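Local atomic coordinates of 2-oxoadipate dioxygenase/decarboxylase (Pseudomonas putida, PDB entry 6W1G), a protein that catalyses the iron(II)-dependent decarboxylation and hydroxylation of 2-oxoadipate to D-2-hydroxyglutarate, using dioxygen, in a pathway of D-lysine catabolism. Residues A147-I156 and D215-H223; W192-Y203 and K270-F278. One frame throughout, in Å; residues are numbered along the deposited sequence.

Contact 1. Residues A147-I156 and D215-H223; sequences AQSILAKRQI and DVVAFKGPH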
loop_
_atom_site.group_PDB
_atom_site.type_symbol
_atom_site.label_atom_id
_atom_site.label_comp_id
_atom_site.label_asym_id
_atom_site.label_seq_id
_atom_site.Cartn_x
_atom_site.Cartn_y
_atom_site.Cartn_z
ATOM N N ALA A 147 -23.481 -4.926 -17.086
ATOM C CA ALA A 147 -22.475 -4.238 -16.291
ATOM C C ALA A 147 -22.123 -2.881 -16.884
ATOM O O ALA A 147 -22.018 -1.878 -16.160
ATOM C CB ALA A 147 -21.223 -5.096 -16.193
ATOM N N GLN A 148 -21.898 -2.833 -18.202
ATOM C CA GLN A 148 -21.551 -1.564 -18.828
ATOM C C GLN A 148 -22.655 -0.536 -18.634
ATOM O O GLN A 148 -22.383 0.631 -18.325
ATOM C CB GLN A 148 -21.259 -1.755 -20.311
ATOM C CG GLN A 148 -19.880 -2.292 -20.574
ATOM C CD GLN A 148 -19.549 -2.315 -22.050
ATOM O OE1 GLN A 148 -18.941 -1.383 -22.574
ATOM N NE2 GLN A 148 -19.951 -3.383 -22.730
ATOM N N SER A 149 -23.920 -0.955 -18.791
ATOM C CA SER A 149 -24.988 0.030 -18.674
ATOM C C SER A 149 -25.115 0.548 -17.249
ATOM O O SER A 149 -25.263 1.756 -17.039
ATOM C CB SER A 149 -26.321 -0.501 -19.198
ATOM O OG SER A 149 -26.591 -1.807 -18.721
ATOM N N ILE A 150 -25.009 -0.339 -16.250
ATOM C CA ILE A 150 -25.132 0.103 -14.867
ATOM C C ILE A 150 -24.007 1.063 -14.526
ATOM O O ILE A 150 -24.223 2.127 -13.927
ATOM C CB ILE A 150 -25.154 -1.109 -13.916
ATOM C CG1 ILE A 150 -26.462 -1.866 -14.114
ATOM C CG2 ILE A 150 -24.986 -0.654 -12.494
ATOM C CD1 ILE A 150 -26.400 -3.303 -13.660
ATOM N N LEU A 151 -22.780 0.703 -14.907
ATOM C CA LEU A 151 -21.627 1.526 -14.574
ATOM C C LEU A 151 -21.654 2.841 -15.331
ATOM O O LEU A 151 -21.220 3.876 -14.809
ATOM C CB LEU A 151 -20.343 0.764 -14.907
ATOM C CG LEU A 151 -20.035 -0.410 -13.990
ATOM C CD1 LEU A 151 -18.849 -1.155 -14.540
ATOM C CD2 LEU A 151 -19.776 0.085 -12.590
ATOM N N ALA A 152 -22.173 2.816 -16.555
ATOM C CA ALA A 152 -22.082 3.991 -17.411
ATOM C C ALA A 152 -22.790 5.174 -16.779
ATOM O O ALA A 152 -22.313 6.316 -16.866
ATOM C CB ALA A 152 -22.692 3.676 -18.774
ATOM N N LYS A 153 -23.932 4.928 -16.140
ATOM C CA LYS A 153 -24.769 6.017 -15.665
ATOM C C LYS A 153 -24.577 6.395 -14.205
ATOM O O LYS A 153 -25.153 7.400 -13.771
ATOM C CB LYS A 153 -26.239 5.662 -15.860
ATOM C CG LYS A 153 -26.712 4.471 -15.015
ATOM C CD LYS A 153 -28.033 3.940 -15.578
ATOM C CE LYS A 153 -28.478 2.641 -14.924
ATOM N NZ LYS A 153 -29.378 1.877 -15.828
ATOM N N ARG A 154 -23.820 5.628 -13.427
ATOM C CA ARG A 154 -23.631 6.033 -12.041
ATOM C C ARG A 154 -22.669 7.220 -11.965
ATOM O O ARG A 154 -21.809 7.423 -12.838
ATOM C CB ARG A 154 -23.135 4.871 -11.196
ATOM C CG ARG A 154 -21.672 4.520 -11.356
ATOM C CD ARG A 154 -21.347 3.328 -10.471
ATOM N NE ARG A 154 -19.918 3.054 -10.484
ATOM C CZ ARG A 154 -19.307 2.134 -9.746
ATOM N NH1 ARG A 154 -20.010 1.398 -8.906
ATOM N NH2 ARG A 154 -17.991 1.971 -9.846
ATOM N N GLN A 155 -22.804 8.003 -10.890
ATOM C CA GLN A 155 -21.935 9.146 -10.615
ATOM C C GLN A 155 -21.357 9.012 -9.209
ATOM O O GLN A 155 -22.020 9.356 -8.228
ATOM C CB GLN A 155 -22.684 10.463 -10.737
ATOM C CG GLN A 155 -21.865 11.691 -10.298
ATOM C CD GLN A 155 -20.516 11.850 -11.013
ATOM O OE1 GLN A 155 -19.493 11.431 -10.495
ATOM N NE2 GLN A 155 -20.519 12.480 -12.186
ATOM N N ILE A 156 -20.130 8.523 -9.109
ATOM C CA ILE A 156 -19.568 8.198 -7.803
ATOM C C ILE A 156 -19.003 9.379 -7.035
ATOM O O ILE A 156 -18.694 9.238 -5.857
ATOM C CB ILE A 156 -18.521 7.077 -7.937
ATOM C CG1 ILE A 156 -17.256 7.555 -8.646
ATOM C CG2 ILE A 156 -19.142 5.828 -8.592
ATOM C CD1 ILE A 156 -16.141 6.541 -8.597
ATOM N N ASP A 215 -19.267 -6.941 -6.678
ATOM C CA ASP A 215 -18.825 -5.944 -5.717
ATOM C C ASP A 215 -18.713 -4.556 -6.353
ATOM O O ASP A 215 -19.004 -3.551 -5.697
ATOM C CB ASP A 215 -17.506 -6.376 -5.069
ATOM C CG ASP A 215 -17.032 -5.405 -4.006
ATOM O OD1 ASP A 215 -17.700 -5.303 -2.954
ATOM O OD2 ASP A 215 -16.009 -4.730 -4.230
ATOM N N VAL A 216 -18.286 -4.491 -7.618
ATOM C CA VAL A 216 -18.151 -3.219 -8.325
ATOM C C VAL A 216 -19.488 -2.768 -8.896
ATOM O O VAL A 216 -19.950 -1.647 -8.674
ATOM C CB VAL A 216 -17.078 -3.342 -9.426
ATOM C CG1 VAL A 216 -17.021 -2.075 -10.282
ATOM C CG2 VAL A 216 -15.713 -3.609 -8.799
ATOM N N VAL A 217 -20.143 -3.636 -9.657
ATOM C CA VAL A 217 -21.281 -3.190 -10.439
ATOM C C VAL A 217 -22.519 -2.997 -9.574
ATOM O O VAL A 217 -23.343 -2.109 -9.840
ATOM C CB VAL A 217 -21.560 -4.206 -11.565
ATOM C CG1 VAL A 217 -22.803 -3.827 -12.319
ATOM C CG2 VAL A 217 -20.385 -4.297 -12.503
ATOM N N ALA A 218 -22.687 -3.816 -8.545
ATOM C CA ALA A 218 -23.950 -3.824 -7.824
ATOM C C ALA A 218 -24.115 -2.686 -6.815
ATOM O O ALA A 218 -25.213 -2.501 -6.305
ATOM C CB ALA A 218 -24.161 -5.146 -7.077
ATOM N N PHE A 219 -23.064 -1.941 -6.505
ATOM C CA PHE A 219 -23.112 -0.936 -5.453
ATOM C C PHE A 219 -22.972 0.460 -6.038
ATOM O O PHE A 219 -22.544 0.648 -7.189
ATOM C CB PHE A 219 -22.035 -1.204 -4.393
ATOM C CG PHE A 219 -22.244 -2.505 -3.659
ATOM C CD1 PHE A 219 -21.763 -3.685 -4.178
ATOM C CD2 PHE A 219 -22.968 -2.548 -2.480
ATOM C CE1 PHE A 219 -21.974 -4.883 -3.521
ATOM C CE2 PHE A 219 -23.186 -3.752 -1.829
ATOM C CZ PHE A 219 -22.686 -4.906 -2.343
ATOM N N LYS A 220 -23.343 1.434 -5.224
ATOM C CA LYS A 220 -23.427 2.799 -5.703
ATOM C C LYS A 220 -22.058 3.381 -6.018
ATOM O O LYS A 220 -21.959 4.286 -6.863
ATOM C CB LYS A 220 -24.122 3.670 -4.666
ATOM C CG LYS A 220 -25.572 3.267 -4.394
ATOM C CD LYS A 220 -26.287 4.294 -3.517
ATOM C CE LYS A 220 -27.538 3.723 -2.874
ATOM N NZ LYS A 220 -28.070 4.624 -1.805
ATOM N N GLY A 221 -21.012 2.908 -5.342
ATOM C CA GLY A 221 -19.694 3.460 -5.524
ATOM C C GLY A 221 -18.625 2.571 -4.960
ATOM O O GLY A 221 -18.891 1.450 -4.488
ATOM N N PRO A 222 -17.374 3.045 -4.990
ATOM C CA PRO A 222 -16.203 2.246 -4.562
ATOM C C PRO A 222 -15.985 2.232 -3.058
ATOM O O PRO A 222 -15.117 2.936 -2.510
ATOM C CB PRO A 222 -15.044 2.930 -5.288
ATOM C CG PRO A 222 -15.452 4.338 -5.382
ATOM C CD PRO A 222 -16.944 4.281 -5.671
ATOM N N HIS A 223 -16.748 1.425 -2.370
ATOM C CA HIS A 223 -16.608 1.318 -0.927
ATOM C C HIS A 223 -15.246 0.726 -0.578
ATOM O O HIS A 223 -14.561 0.108 -1.403
ATOM C CB HIS A 223 -17.742 0.492 -0.328
ATOM C CG HIS A 223 -17.962 -0.837 -0.974
ATOM N ND1 HIS A 223 -19.214 -1.254 -1.376
ATOM C CD2 HIS A 223 -17.110 -1.840 -1.296
ATOM C CE1 HIS A 223 -19.127 -2.462 -1.905
ATOM N NE2 HIS A 223 -17.859 -2.836 -1.878
HETATM O O HOH W 1 -23.497 6.449 -7.663
#

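Contact 2. Residues W192-Y203 and K270-F278; sequences WHQDATVTAEQY and KALQETVAF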
loop_
_atom_site.group_PDB
_atom_site.type_symbol
_atom_site.label_atom_id
_atom_site.label_comp_id
_atom_site.label_asym_id
_atom_site.label_seq_id
_atom_site.Cartn_x
_atom_site.Cartn_y
_atom_site.Cartn_z
ATOM N N TRP A 192 -19.811 2.922 2.674
ATOM C CA TRP A 192 -20.615 1.752 2.377
ATOM C C TRP A 192 -22.075 2.150 2.187
ATOM O O TRP A 192 -22.621 2.918 2.978
ATOM C CB TRP A 192 -20.535 0.782 3.565
ATOM C CG TRP A 192 -21.285 -0.493 3.313
ATOM C CD1 TRP A 192 -22.575 -0.779 3.665
ATOM C CD2 TRP A 192 -20.787 -1.649 2.621
ATOM N NE1 TRP A 192 -22.909 -2.042 3.239
ATOM C CE2 TRP A 192 -21.826 -2.597 2.602
ATOM C CE3 TRP A 192 -19.566 -1.971 2.026
ATOM C CZ2 TRP A 192 -21.686 -3.838 1.998
ATOM C CZ3 TRP A 192 -19.420 -3.231 1.435
ATOM C CH2 TRP A 192 -20.476 -4.138 1.424
ATOM N N HIS A 193 -22.726 1.590 1.158
ATOM C CA HIS A 193 -24.164 1.764 0.929
ATOM C C HIS A 193 -24.799 0.395 0.745
ATOM O O HIS A 193 -24.424 -0.344 -0.164
ATOM C CB HIS A 193 -24.414 2.619 -0.318
ATOM C CG HIS A 193 -23.815 3.984 -0.243
ATOM N ND1 HIS A 193 -22.653 4.328 -0.904
ATOM C CD2 HIS A 193 -24.191 5.083 0.456
ATOM C CE1 HIS A 193 -22.346 5.583 -0.626
ATOM N NE2 HIS A 193 -23.258 6.062 0.200
ATOM N N GLN A 194 -25.775 0.051 1.600
ATOM C CA GLN A 194 -26.355 -1.298 1.542
ATOM C C GLN A 194 -27.322 -1.485 0.378
ATOM O O GLN A 194 -27.541 -2.626 -0.044
ATOM C CB GLN A 194 -27.011 -1.691 2.865
ATOM C CG GLN A 194 -28.242 -0.952 3.216
ATOM C CD GLN A 194 -28.979 -1.625 4.361
ATOM O OE1 GLN A 194 -28.375 -2.031 5.357
ATOM N NE2 GLN A 194 -30.285 -1.776 4.210
ATOM N N ASP A 195 -27.880 -0.410 -0.168
ATOM C CA ASP A 195 -28.876 -0.533 -1.230
ATOM C C ASP A 195 -28.169 -0.748 -2.568
ATOM O O ASP A 195 -27.523 0.161 -3.099
ATOM C CB ASP A 195 -29.779 0.699 -1.261
ATOM C CG ASP A 195 -30.917 0.632 -0.239
ATOM O OD1 ASP A 195 -30.660 0.382 0.962
ATOM O OD2 ASP A 195 -32.078 0.856 -0.641
ATOM N N ALA A 196 -28.282 -1.957 -3.108
ATOM C CA ALA A 196 -27.712 -2.258 -4.411
ATOM C C ALA A 196 -28.436 -1.497 -5.522
ATOM O O ALA A 196 -29.576 -1.046 -5.385
ATOM C CB ALA A 196 -27.855 -3.744 -4.725
ATOM N N THR A 197 -27.748 -1.387 -6.651
ATOM C CA THR A 197 -28.259 -0.730 -7.835
ATOM C C THR A 197 -28.897 -1.709 -8.812
ATOM O O THR A 197 -29.305 -1.295 -9.904
ATOM C CB THR A 197 -27.094 -0.019 -8.534
ATOM O OG1 THR A 197 -26.211 -0.997 -9.101
ATOM C CG2 THR A 197 -26.302 0.800 -7.532
ATOM N N VAL A 198 -29.018 -2.978 -8.439
ATOM C CA VAL A 198 -29.457 -4.040 -9.327
ATOM C C VAL A 198 -30.511 -4.860 -8.602
ATOM O O VAL A 198 -30.675 -4.776 -7.384
ATOM C CB VAL A 198 -28.277 -4.936 -9.763
ATOM C CG1 VAL A 198 -27.316 -4.134 -10.609
ATOM C CG2 VAL A 198 -27.573 -5.537 -8.539
ATOM N N THR A 199 -31.252 -5.641 -9.387
ATOM C CA THR A 199 -32.187 -6.596 -8.821
ATOM C C THR A 199 -31.419 -7.791 -8.267
ATOM O O THR A 199 -30.251 -8.020 -8.595
ATOM C CB THR A 199 -33.161 -7.089 -9.893
ATOM O OG1 THR A 199 -32.436 -7.834 -10.881
ATOM C CG2 THR A 199 -33.879 -5.915 -10.550
ATOM N N ALA A 200 -32.094 -8.569 -7.425
ATOM C CA ALA A 200 -31.476 -9.787 -6.905
ATOM C C ALA A 200 -31.041 -10.697 -8.046
ATOM O O ALA A 200 -29.968 -11.309 -7.994
ATOM C CB ALA A 200 -32.462 -10.522 -5.996
ATOM N N GLU A 201 -31.862 -10.778 -9.099
ATOM C CA GLU A 201 -31.527 -11.604 -10.254
ATOM C C GLU A 201 -30.239 -11.122 -10.903
ATOM O O GLU A 201 -29.300 -11.900 -11.102
ATOM C CB GLU A 201 -32.685 -11.553 -11.259
ATOM C CG GLU A 201 -32.482 -12.406 -12.505
ATOM C CD GLU A 201 -32.714 -13.884 -12.239
ATOM O OE1 GLU A 201 -32.367 -14.339 -11.130
ATOM O OE2 GLU A 201 -33.242 -14.586 -13.129
ATOM N N GLN A 202 -30.185 -9.839 -11.241
ATOM C CA GLN A 202 -28.973 -9.258 -11.813
ATOM C C GLN A 202 -27.770 -9.455 -10.896
ATOM O O GLN A 202 -26.686 -9.840 -11.353
ATOM C CB GLN A 202 -29.211 -7.772 -12.092
ATOM C CG GLN A 202 -30.252 -7.514 -13.178
ATOM C CD GLN A 202 -30.642 -6.051 -13.301
ATOM O OE1 GLN A 202 -30.609 -5.303 -12.325
ATOM N NE2 GLN A 202 -30.999 -5.635 -14.507
ATOM N N TYR A 203 -27.940 -9.196 -9.595
ATOM C CA TYR A 203 -26.844 -9.418 -8.658
ATOM C C TYR A 203 -26.350 -10.851 -8.724
ATOM O O TYR A 203 -25.146 -11.109 -8.660
ATOM C CB TYR A 203 -27.301 -9.100 -7.236
ATOM C CG TYR A 203 -26.216 -9.263 -6.194
ATOM C CD1 TYR A 203 -25.391 -8.200 -5.857
ATOM C CD2 TYR A 203 -26.023 -10.476 -5.540
ATOM C CE1 TYR A 203 -24.392 -8.338 -4.898
ATOM C CE2 TYR A 203 -25.024 -10.624 -4.578
ATOM C CZ TYR A 203 -24.214 -9.549 -4.263
ATOM O OH TYR A 203 -23.228 -9.684 -3.312
ATOM N N LYS A 270 -11.844 -12.222 8.059
ATOM C CA LYS A 270 -13.210 -11.791 7.848
ATOM C C LYS A 270 -13.538 -10.741 8.896
ATOM O O LYS A 270 -13.413 -10.982 10.094
ATOM C CB LYS A 270 -14.178 -12.965 7.965
ATOM C CG LYS A 270 -15.625 -12.567 7.618
ATOM C CD LYS A 270 -16.583 -13.743 7.542
ATOM C CE LYS A 270 -18.030 -13.328 7.260
ATOM N NZ LYS A 270 -18.895 -14.519 7.226
ATOM N N ALA A 271 -13.985 -9.571 8.442
ATOM C CA ALA A 271 -14.215 -8.453 9.343
ATOM C C ALA A 271 -15.670 -8.219 9.673
ATOM O O ALA A 271 -15.968 -7.813 10.797
ATOM C CB ALA A 271 -13.620 -7.173 8.782
ATOM N N LEU A 272 -16.600 -8.439 8.737
ATOM C CA LEU A 272 -18.012 -8.177 8.998
ATOM C C LEU A 272 -18.863 -8.870 7.938
ATOM O O LEU A 272 -18.516 -8.866 6.752
ATOM C CB LEU A 272 -18.276 -6.664 8.988
ATOM C CG LEU A 272 -19.687 -6.237 9.369
ATOM C CD1 LEU A 272 -19.960 -6.456 10.814
ATOM C CD2 LEU A 272 -19.855 -4.773 9.017
ATOM N N GLN A 273 -19.986 -9.448 8.349
ATOM C CA GLN A 273 -20.995 -9.907 7.402
ATOM C C GLN A 273 -21.997 -8.780 7.167
ATOM O O GLN A 273 -22.676 -8.344 8.097
ATOM C CB GLN A 273 -21.698 -11.147 7.929
ATOM C CG GLN A 273 -22.562 -11.865 6.895
ATOM C CD GLN A 273 -21.795 -12.524 5.734
ATOM O OE1 GLN A 273 -20.564 -12.479 5.650
ATOM N NE2 GLN A 273 -22.549 -13.158 4.838
ATOM N N GLU A 274 -22.062 -8.288 5.950
ATOM C CA GLU A 274 -22.982 -7.210 5.605
ATOM C C GLU A 274 -24.196 -7.761 4.862
ATOM O O GLU A 274 -24.199 -8.872 4.328
ATOM C CB GLU A 274 -22.283 -6.158 4.752
ATOM C CG GLU A 274 -21.748 -4.993 5.590
ATOM C CD GLU A 274 -22.862 -4.200 6.302
ATOM O OE1 GLU A 274 -24.056 -4.486 6.087
ATOM O OE2 GLU A 274 -22.527 -3.262 7.070
ATOM N N THR A 275 -25.247 -6.969 4.854
ATOM C CA THR A 275 -26.456 -7.309 4.120
ATOM C C THR A 275 -26.548 -6.378 2.926
ATOM O O THR A 275 -26.143 -5.216 3.004
ATOM C CB THR A 275 -27.661 -7.217 5.041
ATOM O OG1 THR A 275 -27.548 -6.026 5.817
ATOM C CG2 THR A 275 -27.672 -8.434 5.968
ATOM N N VAL A 276 -26.993 -6.925 1.811
ATOM C CA VAL A 276 -27.203 -6.176 0.581
ATOM C C VAL A 276 -28.695 -6.178 0.320
ATOM O O VAL A 276 -29.330 -7.240 0.347
ATOM C CB VAL A 276 -26.470 -6.844 -0.591
ATOM C CG1 VAL A 276 -26.599 -5.997 -1.855
ATOM C CG2 VAL A 276 -25.023 -7.119 -0.254
ATOM N N ALA A 277 -29.257 -5.004 0.062
ATOM C CA ALA A 277 -30.686 -4.881 -0.188
ATOM C C ALA A 277 -30.962 -4.577 -1.652
ATOM O O ALA A 277 -30.328 -3.707 -2.242
ATOM C CB ALA A 277 -31.261 -3.744 0.649
ATOM N N PHE A 278 -31.937 -5.278 -2.224
ATOM C CA PHE A 278 -32.390 -4.996 -3.586
ATOM C C PHE A 278 -33.786 -4.385 -3.624
ATOM O O PHE A 278 -33.989 -3.256 -3.178
ATOM C CB PHE A 278 -32.398 -6.272 -4.411
ATOM C CG PHE A 278 -31.188 -7.127 -4.212
ATOM C CD1 PHE A 278 -30.025 -6.860 -4.905
ATOM C CD2 PHE A 278 -31.206 -8.196 -3.327
ATOM C CE1 PHE A 278 -28.906 -7.648 -4.735
ATOM C CE2 PHE A 278 -30.082 -8.984 -3.154
ATOM C CZ PHE A 278 -28.932 -8.707 -3.864
HETATM O O HOH W 2 -31.713 -1.413 -3.564
#

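Contact 1. Residues A147-I156 and D215-H223
Val-217 drives its two methyl groups into the side of helix 141-153. Its CG2 enters between Ala-147 and Leu-151, one turn apart, lying 3.9 Å from Ala-147 CB. The other methyl, CG1, meets Ile-150 at both CG2 and CD1, and the two side chains cross at about a right angle. Chi1 of Ile-150 (-69°, for CG1) leaves CG2 on the side opposite the backbone N, and this branch, Ile-150 CG2, also comes within 3.4 Å of Val-217 O. Leu-151 splits its reach: CD1 goes to Val-217, whereas CD2 approaches CG1 of Val-216. A second apolar patch forms beyond the helix, where Ile-156 CD1 lies 3.8 Å from Pro-222 CD and Ile-156 CG2 rests by the CA of Gly-221.

The polar part belongs to Arg-154. Its chain runs extended from CG to NE, carrying the guanidinium to the carbonyls of Val-216 and Phe-219. There Arg-154 NH1 gives two weak, bent hydrogen bonds, to Val-216 O (3.1 Å) and to Phe-219 O (3.2 Å), the latter oxygen lying at the edge of the group. Leu-151 CD2 sits 3.5 Å above the centre of one guanidinium face. The charge is met by Glu-80, in a salt bridge to NE. A methionine in place of Arg-154 would probably leave Glu-80 without its cationic mate and the two carbonyls without this donor. One water gives a hydrogen bond to Lys-220 O (2.8 Å) and a weak one to Gln-155 O, linking the two loops.

The contact thus joins helix 141-153 and the residues after it to helix 211-217 and the Phe-219 to Pro-222 loop. Helix 200-209 meets Val-217 through Leu-206, and Glu-80 on helix 78-90 adds the salt bridge to Arg-154.

Contact 2. Residues W192-Y203 and K270-F278
Phe-278 lays one face of its ring on the first turn of helix 200-209. The CA of Ala-200 stands 3.7 Å from the centroid of the Phe-278 ring, a CH-pi contact over the face, while Ala-200 CB touches CD2 and CE2 of Phe-278. At the rim, Phe-278 CD1 comes 3.3 Å from Val-198 O, which lies near the ring plane. Tyr-203 has CG anti to its backbone N (chi1 -178°), which brings the face of its ring to the edge of Phe-278. The pair is an offset edge-to-face stack, centroids 5.2 Å apart and planes at 60°; CE1 and CZ of Phe-278 do the touching. Ala-196 CB touches both Phe-278 CD1 and Val-276 CG1.

Farther along, Trp-192 and Glu-274 run antiparallel to one another as they pass. Glu-274 bends at chi2 (-63°) and sets CG 3.5 Å above the indole plane of Trp-192, toward its rim; its OE1 takes a hydrogen bond from Thr-275 N through the anti lone pair. Trp-192 NE1 is buried here without a polar partner. Gln-194 runs beside Thr-275 with a common direction.

Two backbone bonds form a single beta bridge at Asp-195 and Ala-277: Ala-277 N to Gln-194 O (2.9 Å), and Ala-196 N to Ala-277 O (2.8 Å). Beyond the bridge, Thr-199 and Gln-202 make a capping box, Gln-202 N bonding to Thr-199 OG1 and Thr-199 N to Gln-202 OE1, which caps the first turn of the helix on which Phe-278 packs.

The contact therefore ties the loop before helix 200-209 and its first turn to the end of strand 264-275 and the residues just after it. That strand pairs antiparallel with 288-298, whose Arg-291 also meets Trp-192, and helix 141-153 reaches Thr-197 through Ile-150 and Gln-202 through Leu-146.

In the fold
Contacts 1 and 2 lie 12 Å apart, centre to centre, and share a seam: Ala-218 O is 2.8 Å from Thr-197 N, a probable hydrogen bond, and Ile-150 CD1 packs 3.3 Å from Val-198 CG1. Their segments alternate along the chain, and helices 200-209 and 211-217 follow one another directly. Trp-192 of contact 2 stacks on His-223 and meets Phe-219, both of contact 1. Toward the active site, the side chain of Val-216 is about 4 Å from that of Arg-74, which binds 2-oxoadipate, and Asp-215 forms a salt bridge with this arginine. The side chain of Trp-192 lies about 10 Å from that of the metal ligand His-226.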